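Local coordinates for protein flavodoxin (Bacillus cereus, PDB 6GAQ) that binds flavin mononucleotide and probably serves as a low-potential electron donor to a number of redox enzymes, at residues A[49-54]-A[83-88]; A[10-15]-A[57-62]. All coordinates share one frame; numbering follows the deposited sequence.

Interaction 1 (A[49-54]-A[83-88]); sequences DAEELL and ENIDLA
Ile85 carries CG1 between its backbone N and carbonyl carbon (chi1 46°), and an extended chi2 then sends CD1 across to the short 3-10 turn of 50-54. There the methyl lands on the backbone: Ile85 CD1 lies 3.5 Å from Ala50 O and 4.3 Å from Ala50 CB. The same torsion sets CG2 beside the backbone N, anti to the carbonyl carbon, and from there it meets Glu51 and Leu54. Glu51 bends at chi2, and its chain slides past Ile85 in the opposite direction, leaving Glu51 OE1 4.1 Å from Ile85 CG2; this is contact between a carboxylate oxygen and a methyl, and Glu51 is solvent-exposed here.

Leu54 makes the second half of the contact. With its CG beside the backbone N (chi1 -49°), the side chain reaches over to 83-88 and splits its two methyls. Leu54 CD1 faces Ile85 CG2 at 4.4 Å, while Leu54 CD2 sits against the peptide, 3.3 Å from Asp86 O, and also meets Leu87 CD2 at 3.7 Å. The two leucine side chains cross at about a right angle, and Leu87 CD2 also reaches Leu53 CB at 4.2 Å. The segments thus meet by van der Waals packing of aliphatic groups, on one another and on two carbonyl oxygens. Within 83-88, Asp86 OD1 accepts from Ala88 N in an Asx turn around Leu87.

Asp81 accepts a hydrogen bond from Ala50 N, and Phe78 of helix 73-81 packs on Ala50 and Leu53. Leu53 and Leu87 both pack on Ile59 of strand 58-63, placing the two loops against the sheet face that carries Ile59, beside that helix.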
# COMPACT_ATOMS: atom_id res chain seq x y z
N ASP A 49 -3.52 4.26 14.47
CA ASP A 49 -3.20 5.67 14.54
C ASP A 49 -2.08 6.00 13.56
O ASP A 49 -1.01 5.38 13.60
CB ASP A 49 -2.80 6.05 15.97
CG ASP A 49 -3.82 5.60 16.99
OD1 ASP A 49 -4.76 6.36 17.27
OD2 ASP A 49 -3.67 4.47 17.51
N ALA A 50 -2.33 6.96 12.68
CA ALA A 50 -1.40 7.28 11.60
C ALA A 50 -0.07 7.83 12.10
O ALA A 50 0.85 7.99 11.28
CB ALA A 50 -2.04 8.27 10.63
N GLU A 51 0.06 8.13 13.39
CA GLU A 51 1.33 8.61 13.93
C GLU A 51 2.43 7.56 13.83
O GLU A 51 3.62 7.92 13.82
CB GLU A 51 1.15 9.03 15.39
CG GLU A 51 0.54 10.40 15.58
CD GLU A 51 1.58 11.46 15.88
OE1 GLU A 51 1.25 12.66 15.75
OE2 GLU A 51 2.71 11.10 16.24
N GLU A 52 2.07 6.28 13.75
CA GLU A 52 3.05 5.20 13.80
C GLU A 52 3.99 5.19 12.60
O GLU A 52 5.06 4.58 12.68
CB GLU A 52 2.34 3.85 13.91
CG GLU A 52 1.43 3.72 15.12
CD GLU A 52 0.51 2.51 15.02
OE1 GLU A 52 -0.73 2.69 15.14
OE2 GLU A 52 1.01 1.39 14.82
N LEU A 53 3.61 5.85 11.50
CA LEU A 53 4.39 5.75 10.27
C LEU A 53 5.75 6.43 10.37
O LEU A 53 6.66 6.09 9.60
CB LEU A 53 3.61 6.36 9.10
CG LEU A 53 2.63 5.47 8.33
CD1 LEU A 53 1.49 4.98 9.22
CD2 LEU A 53 2.09 6.21 7.12
N LEU A 54 5.92 7.37 11.30
CA LEU A 54 7.15 8.16 11.36
C LEU A 54 8.33 7.41 11.96
O LEU A 54 9.46 7.90 11.88
CB LEU A 54 6.89 9.44 12.15
CG LEU A 54 5.64 10.20 11.70
CD1 LEU A 54 5.36 11.40 12.59
CD2 LEU A 54 5.79 10.61 10.25
N GLU A 83 -4.00 13.41 7.87
CA GLU A 83 -4.01 14.85 7.61
C GLU A 83 -3.02 15.62 8.48
O GLU A 83 -2.57 16.70 8.10
CB GLU A 83 -5.43 15.40 7.81
CG GLU A 83 -5.60 16.89 7.54
CD GLU A 83 -5.37 17.25 6.09
OE1 GLU A 83 -5.66 16.42 5.21
OE2 GLU A 83 -4.90 18.38 5.83
N ASN A 84 -2.66 15.07 9.64
CA ASN A 84 -1.91 15.82 10.65
C ASN A 84 -0.56 15.19 10.95
O ASN A 84 -0.14 15.12 12.11
CB ASN A 84 -2.72 15.94 11.94
CG ASN A 84 -3.73 17.07 11.89
OD1 ASN A 84 -3.88 17.74 10.87
ND2 ASN A 84 -4.41 17.31 13.01
N ILE A 85 0.17 14.75 9.93
CA ILE A 85 1.53 14.24 10.11
C ILE A 85 2.39 14.66 8.93
O ILE A 85 1.92 14.72 7.79
CB ILE A 85 1.57 12.71 10.29
CG1 ILE A 85 0.70 12.01 9.25
CG2 ILE A 85 1.16 12.31 11.70
CD1 ILE A 85 1.13 10.59 8.98
N ASP A 86 3.66 14.93 9.22
CA ASP A 86 4.65 15.32 8.21
C ASP A 86 5.45 14.08 7.83
O ASP A 86 6.18 13.53 8.66
CB ASP A 86 5.55 16.43 8.75
CG ASP A 86 6.48 16.99 7.69
OD1 ASP A 86 6.34 16.62 6.51
OD2 ASP A 86 7.36 17.80 8.05
N LEU A 87 5.32 13.65 6.58
CA LEU A 87 6.01 12.48 6.07
C LEU A 87 7.24 12.84 5.24
O LEU A 87 7.67 12.04 4.40
CB LEU A 87 5.06 11.61 5.24
CG LEU A 87 3.99 10.84 6.02
CD1 LEU A 87 2.92 10.32 5.08
CD2 LEU A 87 4.61 9.70 6.81
N ALA A 88 7.81 14.02 5.45
CA ALA A 88 8.98 14.43 4.70
C ALA A 88 10.16 13.50 4.98
O ALA A 88 10.49 13.24 6.14
CB ALA A 88 9.36 15.88 5.04

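Interaction 2 (A[10-15]-A[57-62])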
# COMPACT_ATOMS: atom_id res chain seq x y z
N LYS A 10 12.14 -0.26 9.83
CA LYS A 10 12.49 0.11 8.46
C LYS A 10 11.27 0.34 7.58
O LYS A 10 10.88 1.48 7.34
CB LYS A 10 13.39 -0.96 7.84
CG LYS A 10 14.50 -0.38 7.00
CD LYS A 10 15.55 -1.41 6.67
CE LYS A 10 16.71 -0.75 5.96
NZ LYS A 10 16.24 0.29 5.00
N ILE A 11 10.67 -0.74 7.07
CA ILE A 11 9.58 -0.65 6.11
C ILE A 11 8.30 -1.17 6.76
O ILE A 11 8.31 -2.22 7.42
CB ILE A 11 9.90 -1.43 4.82
CG1 ILE A 11 11.15 -0.84 4.15
CG2 ILE A 11 8.72 -1.38 3.86
CD1 ILE A 11 11.46 -1.46 2.80
N LEU A 12 7.21 -0.44 6.56
CA LEU A 12 5.91 -0.80 7.10
C LEU A 12 4.93 -1.04 5.95
O LEU A 12 4.88 -0.26 4.99
CB LEU A 12 5.37 0.30 8.02
CG LEU A 12 3.84 0.43 8.14
CD1 LEU A 12 3.26 -0.70 8.98
CD2 LEU A 12 3.46 1.78 8.71
N ILE A 13 4.16 -2.12 6.06
CA ILE A 13 3.12 -2.45 5.09
C ILE A 13 1.79 -2.39 5.83
O ILE A 13 1.44 -3.31 6.58
CB ILE A 13 3.34 -3.83 4.45
CG1 ILE A 13 4.69 -3.88 3.74
CG2 ILE A 13 2.22 -4.14 3.47
CD1 ILE A 13 5.05 -5.25 3.22
N ALA A 14 1.05 -1.30 5.63
CA ALA A 14 -0.28 -1.14 6.20
C ALA A 14 -1.31 -1.37 5.11
O ALA A 14 -1.30 -0.68 4.08
CB ALA A 14 -0.45 0.25 6.82
N TYR A 15 -2.20 -2.34 5.32
CA TYR A 15 -3.14 -2.75 4.28
C TYR A 15 -4.56 -2.79 4.83
O TYR A 15 -4.78 -3.06 6.01
CB TYR A 15 -2.76 -4.13 3.70
CG TYR A 15 -2.99 -5.29 4.64
CD1 TYR A 15 -4.18 -6.00 4.63
CD2 TYR A 15 -2.00 -5.69 5.53
CE1 TYR A 15 -4.39 -7.07 5.48
CE2 TYR A 15 -2.20 -6.76 6.39
CZ TYR A 15 -3.40 -7.44 6.36
OH TYR A 15 -3.60 -8.50 7.21
N ASP A 57 11.51 3.99 7.90
CA ASP A 57 12.18 4.62 6.77
C ASP A 57 11.38 4.49 5.49
O ASP A 57 11.41 5.39 4.64
CB ASP A 57 13.57 4.02 6.57
CG ASP A 57 14.35 3.89 7.87
OD1 ASP A 57 14.40 2.78 8.42
OD2 ASP A 57 14.90 4.91 8.33
N GLY A 58 10.65 3.39 5.33
CA GLY A 58 9.77 3.21 4.19
C GLY A 58 8.39 2.79 4.65
O GLY A 58 8.23 2.14 5.69
N ILE A 59 7.39 3.17 3.86
CA ILE A 59 6.00 2.88 4.18
C ILE A 59 5.28 2.49 2.89
O ILE A 59 5.32 3.23 1.90
CB ILE A 59 5.29 4.08 4.83
CG1 ILE A 59 5.94 4.43 6.17
CG2 ILE A 59 3.81 3.79 5.01
CD1 ILE A 59 6.07 5.92 6.41
N ILE A 60 4.63 1.33 2.89
CA ILE A 60 3.87 0.86 1.74
C ILE A 60 2.42 0.68 2.18
O ILE A 60 2.12 -0.19 3.01
CB ILE A 60 4.43 -0.45 1.17
CG1 ILE A 60 5.91 -0.29 0.83
CG2 ILE A 60 3.65 -0.86 -0.07
CD1 ILE A 60 6.52 -1.51 0.18
N LEU A 61 1.53 1.50 1.64
CA LEU A 61 0.11 1.39 1.92
C LEU A 61 -0.57 0.51 0.88
O LEU A 61 -0.12 0.40 -0.26
CB LEU A 61 -0.56 2.77 1.96
CG LEU A 61 0.04 3.81 2.91
CD1 LEU A 61 -0.83 5.06 2.93
CD2 LEU A 61 0.19 3.24 4.31
N GLY A 62 -1.67 -0.12 1.29
CA GLY A 62 -2.43 -0.97 0.40
C GLY A 62 -3.90 -0.99 0.75
O GLY A 62 -4.26 -1.07 1.93
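Ala14 CB lies against one branch of Leu61, 4.0 Å from Leu61 CD2, on the face of the sheet that also carries Leu12 and Ile59. Further back along that face, Leu12 CD2 meets Ile59 CG2 at 4.2 Å. The other face carries Ile11, Ile13, Tyr15 and Ile60. Ile60 stands beside its register partner Ile13, with Ile60 CB 4.3 Å from Ile13 CG1, and its CG1 reaches back to Ile11 CG2. In both Ile13 and Ile60, CG1 stands beside the backbone N (chi1 -59° and -55°), which aligns the branched chains alike on this face.

The strands run parallel, 14° apart, and the backbone ladder passes alternately from one to the other. Gly58 N donates to Lys10 O, and Leu12 N to Gly58 O. Ile60 N then reaches Leu12 O at 2.6 Å. Ala14 N donates to Ile60 O, and Gly62 N to Ala14 O. At the entry end, Lys10 O takes a further weak bond from Asp57 N. The Asp57 side chain crosses that of Lys10 at a slant, with Asp57 OD1 3.5 Å from Lys10 CG. The opposite charges probably attract, Lys10 NZ being 4.6 Å from Asp57 OD1, though the charged atoms do not touch.

Helix 21-35 covers the isoleucine face through Leu33, and strand 40-44 bonds to the far edge of 11-15. These are central strands of the parallel alpha/beta sandwich of flavodoxins; their C-terminal ends lead toward the FMN pocket, where Tyr15 lies near Ser17 and Gly62 near Thr22.

In the fold
The centres of interaction 1 and interaction 2 are 12 Å apart, and their segments alternate along the chain: 10-15, 49-54, 57-62, 83-88. Interaction 2 joins two inner strands of the five-stranded parallel sheet, whereas interaction 1 joins the loop leading into strand 58-63 to the loop leading into strand 91-98. They touch directly through Ile59, with Ile59 CD1 3.3 Å from Leu53 O and 4.1 Å from Leu87 CD2, and through Leu53 CD1, 3.8 Å from Leu12 CD2. Their shared packing is on the face carrying Leu12 and Ile59; interaction 1 lies away from the annotated sites, whereas the C-terminal ends of the interaction 2 strands approach the FMN pocket.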